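Local atomic coordinates of cellulase (PDB entry 5E09), a protein that probably hydrolyses internal beta-1,4-glucosidic bonds of cellulose, pairing a family 5 glycoside hydrolase barrel with carbohydrate-binding modules. Residues F231-A236 / G273-D278; I361-H366 / Y386-D391; N412-A417 / H426-N431; V432-L437 / S518-E523; A451-D456 / P488-G493. All coordinates share one frame; numbering follows the deposited sequence.

In the fold
The contacts follow three modules along the chain. Contact 1 lies in the catalytic barrel, in the helix end and loops beyond strands 219-225 and 267-272, its centre about 8 Å from the chain's centre. Contacts 2 and 3, centres about 16 Å apart, belong to the X2 module and meet where Ile361 and Leu363 pack on Phe427, joining its two sheets. Strand 425-432 of contact 3 runs into contact 4, in the C-terminal carbohydrate-binding module. Contact 5 falls within the sequence spanned by contact 4, about 11 Å from it between centres, and shares its sheet through strands 436-443 and 447-452. It comes within about 8 Å of contact 1 (nearest atoms), the last module folding back toward the barrel.

Contact 1. Residues F231-A236 / G273-D278; sequences FSVNVA and GLLGFD
The amide of Gly276 donates to a carbonyl in the last turn of the short helix 229-232, with Gly276 N 2.7 Å from Ser232 O. The bond is short but bent, 136° at the hydrogen, and the donor stands above the carbonyl plane instead of on a lone pair. Glycine suits this place because a beta carbon here would run into Ser232 O. Asn234 takes a positive phi and closes the helix in a Schellman motif. The serine hydroxyl sits between its own backbone N and carbonyl carbon (chi1 67°), where OG bonds back to Trp229 O. Across the contact Ser232 OG lies 3.6 Å from Leu275 CB.

Leucine methyls fill the flanks. Leu274 CD2 lies 3.9 Å from Ser232 CB and meets Phe231 CE2 obliquely at 4.0 Å, while Leu274 CB rests over the centre of the Phe277 ring. Val233 and Leu275 run side by side, pointing the same way, with Val233 CG1 3.8 Å from Leu275 CB. Leu274 also reaches Phe292 and Phe293 of helix 286-302.

The segments follow strands 219-225 and 267-272 of the family 5 TIM barrel, and Asn234 bonds by its backbone to Phe482, where the C-terminal module meets the barrel. The Gly276 bond ties the loop to the helix end; it is mostly buried, with Leu275 at the edge, so water probably competes little for it.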
# COMPACT_ATOMS: atom_id res chain seq x y z
N PHE A 231 4.61 11.11 1.00
CA PHE A 231 5.54 9.99 1.05
C PHE A 231 5.01 8.80 0.27
O PHE A 231 5.76 8.13 -0.44
CB PHE A 231 5.82 9.58 2.50
CG PHE A 231 6.54 8.27 2.63
CD1 PHE A 231 7.89 8.16 2.31
CD2 PHE A 231 5.86 7.13 3.05
CE1 PHE A 231 8.54 6.95 2.41
CE2 PHE A 231 6.51 5.92 3.16
CZ PHE A 231 7.85 5.83 2.84
N SER A 232 3.70 8.55 0.39
CA SER A 232 3.13 7.35 -0.19
C SER A 232 3.18 7.35 -1.72
O SER A 232 3.20 6.29 -2.33
CB SER A 232 1.69 7.16 0.28
OG SER A 232 0.85 8.18 -0.22
N VAL A 233 3.19 8.53 -2.34
CA VAL A 233 3.30 8.61 -3.80
C VAL A 233 4.62 9.22 -4.24
O VAL A 233 4.85 9.40 -5.44
CB VAL A 233 2.14 9.45 -4.42
CG1 VAL A 233 0.78 8.86 -4.06
CG2 VAL A 233 2.24 10.91 -4.00
N ASN A 234 5.49 9.53 -3.28
CA ASN A 234 6.82 10.09 -3.55
C ASN A 234 6.73 11.39 -4.34
O ASN A 234 7.05 11.43 -5.53
CB ASN A 234 7.71 9.08 -4.29
CG ASN A 234 9.18 9.51 -4.34
OD1 ASN A 234 9.53 10.66 -4.06
ND2 ASN A 234 10.05 8.59 -4.71
N VAL A 235 6.30 12.45 -3.66
CA VAL A 235 6.20 13.77 -4.25
C VAL A 235 6.57 14.80 -3.19
O VAL A 235 6.59 14.48 -2.00
CB VAL A 235 4.77 14.04 -4.79
CG1 VAL A 235 3.80 14.26 -3.63
CG2 VAL A 235 4.76 15.22 -5.76
N ALA A 236 6.89 16.02 -3.62
CA ALA A 236 7.22 17.14 -2.74
C ALA A 236 8.46 16.88 -1.89
O ALA A 236 8.70 17.59 -0.90
CB ALA A 236 6.04 17.48 -1.85
N GLY A 273 -1.51 -0.23 2.64
CA GLY A 273 -0.46 -0.34 1.65
C GLY A 273 0.13 1.05 1.49
O GLY A 273 0.00 1.89 2.38
N LEU A 274 0.77 1.29 0.36
CA LEU A 274 1.19 2.65 0.02
C LEU A 274 0.56 3.01 -1.32
O LEU A 274 0.57 2.21 -2.24
CB LEU A 274 2.72 2.76 -0.03
CG LEU A 274 3.44 2.72 1.32
CD1 LEU A 274 4.93 2.54 1.12
CD2 LEU A 274 3.15 3.99 2.11
N LEU A 275 -0.01 4.21 -1.40
CA LEU A 275 -0.74 4.65 -2.58
C LEU A 275 0.09 4.50 -3.85
O LEU A 275 -0.41 4.03 -4.88
CB LEU A 275 -1.17 6.11 -2.41
CG LEU A 275 -2.49 6.50 -3.05
CD1 LEU A 275 -3.62 5.72 -2.39
CD2 LEU A 275 -2.72 7.99 -2.94
N GLY A 276 1.36 4.89 -3.77
CA GLY A 276 2.27 4.81 -4.91
C GLY A 276 2.36 3.44 -5.55
O GLY A 276 2.71 3.33 -6.73
N PHE A 277 2.04 2.39 -4.79
CA PHE A 277 2.05 1.03 -5.33
C PHE A 277 1.11 0.86 -6.52
O PHE A 277 1.28 -0.06 -7.32
CB PHE A 277 1.68 0.01 -4.24
CG PHE A 277 2.77 -0.23 -3.23
CD1 PHE A 277 4.01 0.37 -3.36
CD2 PHE A 277 2.54 -1.06 -2.14
CE1 PHE A 277 5.01 0.15 -2.42
CE2 PHE A 277 3.54 -1.29 -1.20
CZ PHE A 277 4.77 -0.68 -1.35
N ASP A 278 0.11 1.74 -6.64
CA ASP A 278 -0.78 1.69 -7.80
C ASP A 278 0.01 1.95 -9.09
O ASP A 278 -0.23 1.32 -10.12
CB ASP A 278 -1.92 2.68 -7.64
CG ASP A 278 -2.98 2.19 -6.66
OD1 ASP A 278 -3.05 0.97 -6.43
OD2 ASP A 278 -3.73 3.03 -6.12

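Contact 2. Residues I361-H366 / Y386-D391; sequences IQLHLH and YELAGD
Leu363 N donates to Asp391 O over 3.0 Å, and the side chains gather round this backbone bond. Asp391 holds its CG between the backbone N and the carbonyl carbon (chi1 60°), which turns the carboxylate toward the end of Gln362. The glutamine chain, bent at chi2 (67°), brings its end near that carboxylate. A long side chain can reach the carboxylate although the beta carbon of Gln362 does not itself face the partner segment.

The leucines work on the apolar side. Leu388 swings CG away from its backbone N (chi1 -177°), and the two leucine side chains cross at about a right angle, Leu388 CD1 being 4.0 Å from Leu363 CD2. Leu365 CD1 rests 4.0 Å from Asp391 CB, using the aliphatic part of an acidic residue as its surface. Gly390 takes the positive phi of the bend, which favours glycine.

This bend links strand 386-389 to strand 392-395, which lies between strands 386-389 and 359-364 in the small antiparallel sheet of the X2 module. Leu363 packs further on Leu393 and on Ala343 of strand 342-343, while Leu388 reaches Leu370 of strand 370-375.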
# COMPACT_ATOMS: atom_id res chain seq x y z
N ILE A 361 27.33 3.50 9.96
CA ILE A 361 25.95 3.24 9.59
C ILE A 361 25.06 3.30 10.83
O ILE A 361 25.26 2.55 11.78
CB ILE A 361 25.76 1.85 8.94
CG1 ILE A 361 26.64 1.69 7.70
CG2 ILE A 361 24.29 1.63 8.58
CD1 ILE A 361 26.94 0.25 7.38
N GLN A 362 24.08 4.20 10.81
CA GLN A 362 23.21 4.36 11.96
C GLN A 362 22.13 3.29 11.98
O GLN A 362 21.31 3.19 11.06
CB GLN A 362 22.59 5.77 11.96
CG GLN A 362 21.63 6.04 13.12
CD GLN A 362 22.33 6.07 14.46
OE1 GLN A 362 21.94 5.36 15.39
NE2 GLN A 362 23.37 6.90 14.58
N LEU A 363 22.14 2.46 13.02
CA LEU A 363 21.12 1.45 13.22
C LEU A 363 19.97 2.02 14.04
O LEU A 363 20.17 2.91 14.86
CB LEU A 363 21.72 0.23 13.93
CG LEU A 363 22.11 -1.01 13.12
CD1 LEU A 363 22.75 -0.64 11.78
CD2 LEU A 363 23.05 -1.88 13.96
N HIS A 364 18.76 1.53 13.79
CA HIS A 364 17.62 1.80 14.66
C HIS A 364 17.21 0.48 15.28
O HIS A 364 16.47 -0.29 14.68
CB HIS A 364 16.43 2.40 13.90
CG HIS A 364 16.79 3.56 13.03
ND1 HIS A 364 17.53 4.64 13.49
CD2 HIS A 364 16.50 3.84 11.74
CE1 HIS A 364 17.68 5.51 12.51
NE2 HIS A 364 17.06 5.05 11.43
N LEU A 365 17.70 0.22 16.49
CA LEU A 365 17.58 -1.10 17.09
C LEU A 365 16.15 -1.45 17.50
O LEU A 365 15.78 -2.62 17.50
CB LEU A 365 18.53 -1.22 18.29
CG LEU A 365 20.01 -1.21 17.90
CD1 LEU A 365 20.89 -1.20 19.14
CD2 LEU A 365 20.34 -2.40 17.01
N HIS A 366 15.37 -0.42 17.83
CA HIS A 366 13.97 -0.61 18.24
C HIS A 366 13.84 -1.64 19.36
O HIS A 366 12.94 -2.48 19.34
CB HIS A 366 13.11 -1.03 17.04
CG HIS A 366 13.02 0.00 15.95
ND1 HIS A 366 12.91 -0.33 14.62
CD2 HIS A 366 13.03 1.36 16.01
CE1 HIS A 366 12.86 0.78 13.90
NE2 HIS A 366 12.92 1.81 14.71
N TYR A 386 34.05 -5.84 11.03
CA TYR A 386 33.11 -4.83 11.51
C TYR A 386 33.15 -4.58 13.01
O TYR A 386 33.62 -5.41 13.78
CB TYR A 386 31.68 -5.22 11.11
CG TYR A 386 31.08 -6.38 11.88
CD1 TYR A 386 31.29 -7.69 11.47
CD2 TYR A 386 30.27 -6.15 12.98
CE1 TYR A 386 30.73 -8.75 12.16
CE2 TYR A 386 29.70 -7.21 13.68
CZ TYR A 386 29.94 -8.50 13.26
OH TYR A 386 29.37 -9.55 13.96
N GLU A 387 32.65 -3.41 13.42
CA GLU A 387 32.59 -3.03 14.83
C GLU A 387 31.22 -2.43 15.15
O GLU A 387 30.52 -1.97 14.25
CB GLU A 387 33.69 -2.01 15.18
CG GLU A 387 35.07 -2.29 14.59
CD GLU A 387 36.05 -1.14 14.80
OE1 GLU A 387 35.66 -0.14 15.43
OE2 GLU A 387 37.21 -1.24 14.34
N LEU A 388 30.84 -2.43 16.42
CA LEU A 388 29.59 -1.81 16.82
C LEU A 388 29.77 -0.93 18.05
O LEU A 388 30.02 -1.43 19.14
CB LEU A 388 28.52 -2.87 17.11
CG LEU A 388 27.15 -2.30 17.48
CD1 LEU A 388 26.39 -1.83 16.23
CD2 LEU A 388 26.31 -3.29 18.28
N ALA A 389 29.63 0.38 17.88
CA ALA A 389 29.64 1.30 19.02
C ALA A 389 28.23 1.78 19.32
O ALA A 389 27.69 2.63 18.62
CB ALA A 389 30.57 2.49 18.75
N GLY A 390 27.64 1.21 20.37
CA GLY A 390 26.29 1.59 20.71
C GLY A 390 25.31 1.01 19.71
O GLY A 390 24.91 -0.15 19.80
N ASP A 391 24.91 1.84 18.75
CA ASP A 391 23.93 1.47 17.75
C ASP A 391 24.51 1.85 16.41
O ASP A 391 23.84 1.79 15.38
CB ASP A 391 22.61 2.20 17.99
CG ASP A 391 22.76 3.71 17.92
OD1 ASP A 391 23.89 4.19 17.69
OD2 ASP A 391 21.75 4.42 18.10

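Contact 3. Residues N412-A417 / H426-N431; sequences NAVITA and HFQLQN
Thr416 OG1 and His426 CG are each anti to their own carbonyl carbon (chi1 -55° and -58°), which sets the two side chains on a parallel course; their pairing across the strands puts them on one face of the hairpin. His426 CD2 comes 3.5 Å from Thr416 OG1, and Val414 CG1 meets the edge of the same ring. Gln428, bent at chi2, folds its amide along Val414, with OE1 3.7 Å from Val414 CG2.

Beta-branched Val414, Ile415 and Thr416 suit an extended strand. Ile415 and Phe427 form an antiparallel hydrogen-bonded pair (Ile415 N to Phe427 O and Phe427 N to Ile415 O, both 2.9 Å), while Val414 with Gln428 and Thr416 with His426 are non-hydrogen-bonded. Farther along, Asn412 N (to Leu429 O) and Ala413 O (from Leu429 N) both bond to Leu429, which, with the helical angles of Asn412, fits a classic beta bulge. On the face bearing Ile415 and Phe427, Ala413 CB sits 4.1 Å from Leu429 CD2.

Asn412 OD1 lies 3.6 Å from Asn431 CB and accepts from Thr405 N. The ND2 atoms of both asparagines donate to Glu408 O, and Asn431 ND2 also bonds to Asp352 OD1. Removing the amide with an alanine here would probably leave Thr405 N without this acceptor and Glu408 O with one donor fewer.

In the X2 module strand 370-375 flanks strand 410-419, strand 347-351 flanks strand 425-432, and Ile415 and Phe427 pack on Met395 and Leu393 of strand 392-395, in the facing sheet.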
# COMPACT_ATOMS: atom_id res chain seq x y z
N ASN A 412 27.59 -5.03 -5.29
CA ASN A 412 28.67 -5.98 -5.32
C ASN A 412 28.52 -7.04 -4.27
O ASN A 412 29.12 -8.05 -4.35
CB ASN A 412 30.00 -5.27 -5.09
CG ASN A 412 30.48 -4.49 -6.27
OD1 ASN A 412 31.59 -4.03 -6.28
ND2 ASN A 412 29.67 -4.34 -7.26
N ALA A 413 27.71 -6.77 -3.28
CA ALA A 413 27.47 -7.70 -2.17
C ALA A 413 26.27 -7.32 -1.32
O ALA A 413 25.79 -6.21 -1.40
CB ALA A 413 28.71 -7.81 -1.27
N VAL A 414 25.80 -8.27 -0.52
CA VAL A 414 24.71 -8.02 0.43
C VAL A 414 25.15 -8.42 1.83
O VAL A 414 25.46 -9.58 2.10
CB VAL A 414 23.44 -8.80 0.04
CG1 VAL A 414 22.39 -8.67 1.12
CG2 VAL A 414 22.91 -8.30 -1.31
N ILE A 415 25.21 -7.43 2.72
CA ILE A 415 25.58 -7.66 4.11
C ILE A 415 24.34 -7.77 4.97
O ILE A 415 23.58 -6.81 5.10
CB ILE A 415 26.48 -6.54 4.65
CG1 ILE A 415 27.69 -6.33 3.73
CG2 ILE A 415 26.92 -6.85 6.08
CD1 ILE A 415 28.54 -5.13 4.09
N THR A 416 24.14 -8.94 5.56
CA THR A 416 22.96 -9.24 6.36
C THR A 416 23.20 -9.02 7.85
O THR A 416 24.01 -9.71 8.46
CB THR A 416 22.50 -10.70 6.13
OG1 THR A 416 22.30 -10.93 4.73
CG2 THR A 416 21.22 -10.99 6.90
N ALA A 417 22.49 -8.06 8.43
CA ALA A 417 22.54 -7.82 9.86
C ALA A 417 21.51 -8.68 10.57
O ALA A 417 20.32 -8.69 10.20
CB ALA A 417 22.33 -6.35 10.18
N HIS A 426 18.96 -6.11 5.40
CA HIS A 426 19.89 -6.37 4.31
C HIS A 426 20.47 -5.11 3.70
O HIS A 426 19.77 -4.37 3.00
CB HIS A 426 19.21 -7.20 3.22
CG HIS A 426 18.67 -8.51 3.72
ND1 HIS A 426 17.46 -8.61 4.36
CD2 HIS A 426 19.20 -9.75 3.70
CE1 HIS A 426 17.25 -9.87 4.71
NE2 HIS A 426 18.29 -10.58 4.31
N PHE A 427 21.75 -4.87 3.95
CA PHE A 427 22.46 -3.79 3.29
C PHE A 427 22.91 -4.19 1.89
O PHE A 427 23.56 -5.22 1.72
CB PHE A 427 23.69 -3.37 4.11
CG PHE A 427 23.35 -2.81 5.45
CD1 PHE A 427 22.78 -1.55 5.57
CD2 PHE A 427 23.62 -3.52 6.60
CE1 PHE A 427 22.48 -1.02 6.81
CE2 PHE A 427 23.31 -3.00 7.85
CZ PHE A 427 22.74 -1.75 7.95
N GLN A 428 22.56 -3.38 0.91
CA GLN A 428 23.09 -3.52 -0.44
C GLN A 428 24.39 -2.72 -0.53
O GLN A 428 24.38 -1.50 -0.34
CB GLN A 428 22.08 -3.05 -1.49
CG GLN A 428 20.64 -3.53 -1.25
CD GLN A 428 20.46 -5.01 -1.54
OE1 GLN A 428 20.84 -5.50 -2.61
NE2 GLN A 428 19.85 -5.73 -0.61
N LEU A 429 25.49 -3.39 -0.81
CA LEU A 429 26.78 -2.72 -0.95
C LEU A 429 26.95 -2.22 -2.38
O LEU A 429 27.31 -2.99 -3.28
CB LEU A 429 27.92 -3.66 -0.55
CG LEU A 429 29.37 -3.16 -0.63
CD1 LEU A 429 29.53 -1.82 0.06
CD2 LEU A 429 30.30 -4.19 -0.02
N GLN A 430 26.69 -0.93 -2.59
CA GLN A 430 26.70 -0.34 -3.92
C GLN A 430 28.04 0.29 -4.28
O GLN A 430 28.47 1.24 -3.63
CB GLN A 430 25.60 0.72 -4.04
CG GLN A 430 24.18 0.25 -3.75
CD GLN A 430 23.71 -0.82 -4.72
OE1 GLN A 430 23.47 -1.96 -4.33
NE2 GLN A 430 23.57 -0.46 -5.99
N ASN A 431 28.69 -0.23 -5.32
CA ASN A 431 29.84 0.44 -5.91
C ASN A 431 29.34 1.48 -6.92
O ASN A 431 28.81 1.12 -7.96
CB ASN A 431 30.78 -0.56 -6.60
CG ASN A 431 32.19 0.01 -6.83
OD1 ASN A 431 32.56 1.03 -6.25
ND2 ASN A 431 32.97 -0.67 -7.67

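Contact 4. Residues V432-L437 / S518-E523; sequences VDEPTL and SGEMVE
Within the C-terminal carbohydrate-binding module, Pro435 and Leu437 pack on Val522 where strands 436-443 and 521-529 begin, an apolar packing contact at the start of two strands of one antiparallel sheet that has strand 532-536 between them. Val522 turns CG1 anti to its backbone N (chi1 -174°) and splits its two methyls between the partners. CG1 goes to Leu437, 3.9 Å from Leu437 CD1. The other methyl, CG2, meets the proline ring, 3.8 Å from Pro435 CG. A beta-branched residue suits an extended strand and offers these two directions at once. With an alanine here, both methyls would be lost, which would probably open a gap between Pro435 and Leu437. Phe516 lies against both Pro435 and Val522, and Phe514 against Leu437.

Toward the solvent the contact becomes acidic. Glu520 lays its CG 4.0 Å from Pro435 CD, and the side chains of Glu520 and Glu434 cross at about a right angle, with carboxylate planes 87° apart. Glu520 OE1 stands 3.8 Å from Glu434 CG and 4.2 Å from Glu434 OE2. Ser518 OG accepts from Glu520 N (3.0 Å) in an ST turn and also bonds to Asp456 OD2. Two like charges so near each other would repel, but Glu520 OE2 makes a salt bridge with Arg351 NH1, which would probably ease the repulsion and favour the ionised form of Glu520.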
# COMPACT_ATOMS: atom_id res chain seq x y z
N VAL A 432 29.49 2.76 -6.61
CA VAL A 432 28.96 3.77 -7.50
C VAL A 432 30.02 4.65 -8.11
O VAL A 432 31.15 4.77 -7.62
CB VAL A 432 27.94 4.68 -6.78
CG1 VAL A 432 26.78 3.85 -6.23
CG2 VAL A 432 28.61 5.46 -5.67
N ASP A 433 29.65 5.26 -9.23
CA ASP A 433 30.35 6.40 -9.77
C ASP A 433 29.33 7.52 -9.90
O ASP A 433 28.12 7.29 -9.78
CB ASP A 433 30.97 6.06 -11.12
CG ASP A 433 32.37 6.62 -11.27
OD1 ASP A 433 32.57 7.81 -10.93
OD2 ASP A 433 33.26 5.87 -11.72
N GLU A 434 29.80 8.73 -10.16
CA GLU A 434 28.89 9.85 -10.36
C GLU A 434 28.04 9.62 -11.61
O GLU A 434 28.58 9.45 -12.71
CB GLU A 434 29.67 11.15 -10.50
CG GLU A 434 28.81 12.35 -10.82
CD GLU A 434 29.62 13.48 -11.45
OE1 GLU A 434 30.34 13.23 -12.44
OE2 GLU A 434 29.54 14.62 -10.93
N PRO A 435 26.70 9.60 -11.44
CA PRO A 435 25.79 9.36 -12.57
C PRO A 435 25.89 10.45 -13.65
O PRO A 435 26.19 11.60 -13.35
CB PRO A 435 24.40 9.35 -11.91
CG PRO A 435 24.56 10.09 -10.64
CD PRO A 435 25.98 9.85 -10.18
N THR A 436 25.64 10.06 -14.89
CA THR A 436 25.86 10.92 -16.05
C THR A 436 24.67 10.89 -17.01
O THR A 436 24.12 9.83 -17.30
CB THR A 436 27.15 10.50 -16.81
OG1 THR A 436 28.27 10.63 -15.93
CG2 THR A 436 27.38 11.35 -18.04
N LEU A 437 24.28 12.06 -17.52
CA LEU A 437 23.22 12.16 -18.51
C LEU A 437 23.76 12.68 -19.83
O LEU A 437 24.83 13.27 -19.88
CB LEU A 437 22.11 13.06 -18.00
CG LEU A 437 21.54 12.67 -16.64
CD1 LEU A 437 20.60 13.75 -16.14
CD2 LEU A 437 20.85 11.32 -16.73
N SER A 518 22.65 8.13 -3.41
CA SER A 518 24.02 8.31 -2.97
C SER A 518 24.22 9.68 -2.33
O SER A 518 25.13 9.88 -1.53
CB SER A 518 24.98 8.17 -4.14
OG SER A 518 24.87 9.30 -4.98
N GLY A 519 23.36 10.62 -2.69
CA GLY A 519 23.52 12.01 -2.30
C GLY A 519 23.86 12.87 -3.50
O GLY A 519 23.79 14.10 -3.43
N GLU A 520 24.24 12.24 -4.61
CA GLU A 520 24.56 12.97 -5.83
C GLU A 520 23.35 13.71 -6.39
O GLU A 520 22.21 13.25 -6.27
CB GLU A 520 25.12 12.03 -6.90
CG GLU A 520 26.55 11.60 -6.66
CD GLU A 520 27.54 12.75 -6.76
OE1 GLU A 520 27.30 13.68 -7.56
OE2 GLU A 520 28.55 12.72 -6.04
N MSE A 521 23.61 14.85 -7.00
CA MSE A 521 22.56 15.58 -7.70
C MSE A 521 23.06 15.92 -9.09
O MSE A 521 24.16 16.41 -9.25
CB MSE A 521 22.18 16.85 -6.94
CG MSE A 521 21.73 16.60 -5.52
SE MSE A 521 21.04 18.22 -4.72
CE MSE A 521 21.04 17.67 -2.85
N VAL A 522 22.24 15.64 -10.10
CA VAL A 522 22.65 15.92 -11.47
C VAL A 522 21.70 16.92 -12.12
O VAL A 522 20.48 16.75 -12.08
CB VAL A 522 22.74 14.63 -12.30
CG1 VAL A 522 23.32 14.93 -13.68
CG2 VAL A 522 23.59 13.61 -11.58
N GLU A 523 22.26 17.97 -12.71
CA GLU A 523 21.48 19.01 -13.35
C GLU A 523 21.29 18.68 -14.82
O GLU A 523 22.16 18.08 -15.44
CB GLU A 523 22.15 20.37 -13.19
CG GLU A 523 22.33 20.82 -11.74
CD GLU A 523 21.04 21.35 -11.13
OE1 GLU A 523 20.17 21.83 -11.89
OE2 GLU A 523 20.90 21.30 -9.89

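Contact 5. Residues A451-D456 / P488-G493; sequences AHFNGD and PVYDKG
Ala451 N donates to Gly493 O over 2.9 Å in a nearly straight bond (165° at the hydrogen), although the donor stands above the carbonyl plane. Gly493 takes a positive phi, which favours glycine. Its CA lies at the edge of the Phe453 ring, Gly493 CA being 4.0 Å from Phe453 CE2.

Phe453 carries the contact. Its CG lies anti to the carbonyl carbon (chi1 -69°), directing the ring at the turn around Tyr490. One edge of Tyr490 meets the face of Phe453, a tilted edge-to-face stack with centroids 4.5 Å apart and planes at 53°, in which Tyr490 CD1 sits over the ring centre. The opposite face is covered by Ala451 CB, offset toward the rim. These elements belong to the long antiparallel sheet of the carbohydrate-binding module, where strand 494-497 runs between strands 447-452 and 486-489. Phe453 also opens a type I' turn closed by Asp456 N to Phe453 O at 2.9 Å, with Asn454 and Gly455 tolerating the positive phi values at its corners.

Pro488 CB approaches obliquely, 4.3 Å from Phe453 CZ. Beyond the stack, Tyr490 OH hydrogen-bonds to Val458 N, fixing the far end of the tyrosine, and Val458 and Ile495 also touch Phe453.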
# COMPACT_ATOMS: atom_id res chain seq x y z
N ALA A 451 20.91 7.74 -19.92
CA ALA A 451 21.44 7.86 -18.57
C ALA A 451 22.50 6.82 -18.27
O ALA A 451 22.33 5.64 -18.57
CB ALA A 451 20.31 7.75 -17.56
N HIS A 452 23.60 7.27 -17.69
CA HIS A 452 24.59 6.37 -17.13
C HIS A 452 24.43 6.40 -15.62
O HIS A 452 24.95 7.29 -14.94
CB HIS A 452 26.01 6.78 -17.54
CG HIS A 452 26.24 6.77 -19.02
ND1 HIS A 452 26.38 5.60 -19.73
CD2 HIS A 452 26.35 7.77 -19.92
CE1 HIS A 452 26.57 5.88 -21.01
NE2 HIS A 452 26.55 7.20 -21.15
N PHE A 453 23.67 5.44 -15.10
CA PHE A 453 23.31 5.43 -13.69
C PHE A 453 24.51 5.11 -12.80
O PHE A 453 24.58 5.55 -11.65
CB PHE A 453 22.18 4.43 -13.43
CG PHE A 453 20.86 4.85 -14.03
CD1 PHE A 453 20.12 5.88 -13.47
CD2 PHE A 453 20.35 4.20 -15.15
CE1 PHE A 453 18.91 6.27 -14.02
CE2 PHE A 453 19.14 4.58 -15.70
CZ PHE A 453 18.42 5.62 -15.14
N ASN A 454 25.45 4.34 -13.35
CA ASN A 454 26.70 4.03 -12.66
C ASN A 454 26.51 3.49 -11.24
O ASN A 454 27.17 3.94 -10.31
CB ASN A 454 27.59 5.28 -12.63
CG ASN A 454 28.05 5.70 -14.00
OD1 ASN A 454 28.12 4.87 -14.91
ND2 ASN A 454 28.36 6.98 -14.17
N GLY A 455 25.60 2.54 -11.09
CA GLY A 455 25.36 1.91 -9.79
C GLY A 455 24.52 2.74 -8.83
O GLY A 455 24.29 2.33 -7.70
N ASP A 456 24.06 3.90 -9.28
CA ASP A 456 23.28 4.78 -8.42
C ASP A 456 21.78 4.65 -8.75
O ASP A 456 21.42 4.04 -9.76
CB ASP A 456 23.75 6.22 -8.57
CG ASP A 456 23.61 7.01 -7.29
OD1 ASP A 456 22.81 6.60 -6.41
OD2 ASP A 456 24.29 8.05 -7.17
N PRO A 488 12.81 6.37 -14.00
CA PRO A 488 14.08 5.70 -14.25
C PRO A 488 13.86 4.31 -14.83
O PRO A 488 13.20 3.48 -14.20
CB PRO A 488 14.72 5.61 -12.86
CG PRO A 488 13.98 6.59 -12.02
CD PRO A 488 12.60 6.67 -12.58
N VAL A 489 14.39 4.07 -16.02
CA VAL A 489 14.39 2.75 -16.64
C VAL A 489 15.83 2.24 -16.68
O VAL A 489 16.61 2.59 -17.58
CB VAL A 489 13.79 2.77 -18.06
CG1 VAL A 489 13.42 1.37 -18.51
CG2 VAL A 489 12.57 3.69 -18.12
N TYR A 490 16.18 1.43 -15.68
CA TYR A 490 17.56 1.00 -15.47
C TYR A 490 18.01 -0.01 -16.52
O TYR A 490 19.13 0.06 -17.01
CB TYR A 490 17.73 0.42 -14.06
CG TYR A 490 17.50 1.45 -12.98
CD1 TYR A 490 18.46 2.41 -12.70
CD2 TYR A 490 16.32 1.47 -12.25
CE1 TYR A 490 18.25 3.36 -11.73
CE2 TYR A 490 16.09 2.42 -11.27
CZ TYR A 490 17.07 3.36 -11.01
OH TYR A 490 16.86 4.32 -10.04
N ASP A 491 17.12 -0.94 -16.87
CA ASP A 491 17.44 -1.97 -17.86
C ASP A 491 17.56 -1.40 -19.28
O ASP A 491 18.02 -2.09 -20.18
CB ASP A 491 16.38 -3.07 -17.82
CG ASP A 491 14.97 -2.52 -17.70
OD1 ASP A 491 14.65 -1.91 -16.65
OD2 ASP A 491 14.18 -2.69 -18.66
N LYS A 492 17.16 -0.15 -19.47
CA LYS A 492 17.30 0.48 -20.78
C LYS A 492 18.22 1.70 -20.70
O LYS A 492 18.40 2.41 -21.69
CB LYS A 492 15.93 0.86 -21.35
CG LYS A 492 15.06 -0.34 -21.70
CD LYS A 492 14.06 -0.03 -22.80
CE LYS A 492 13.03 0.99 -22.35
NZ LYS A 492 12.06 1.29 -23.44
N GLY A 493 18.81 1.91 -19.53
CA GLY A 493 19.73 3.02 -19.31
C GLY A 493 19.17 4.37 -19.71
O GLY A 493 19.80 5.11 -20.46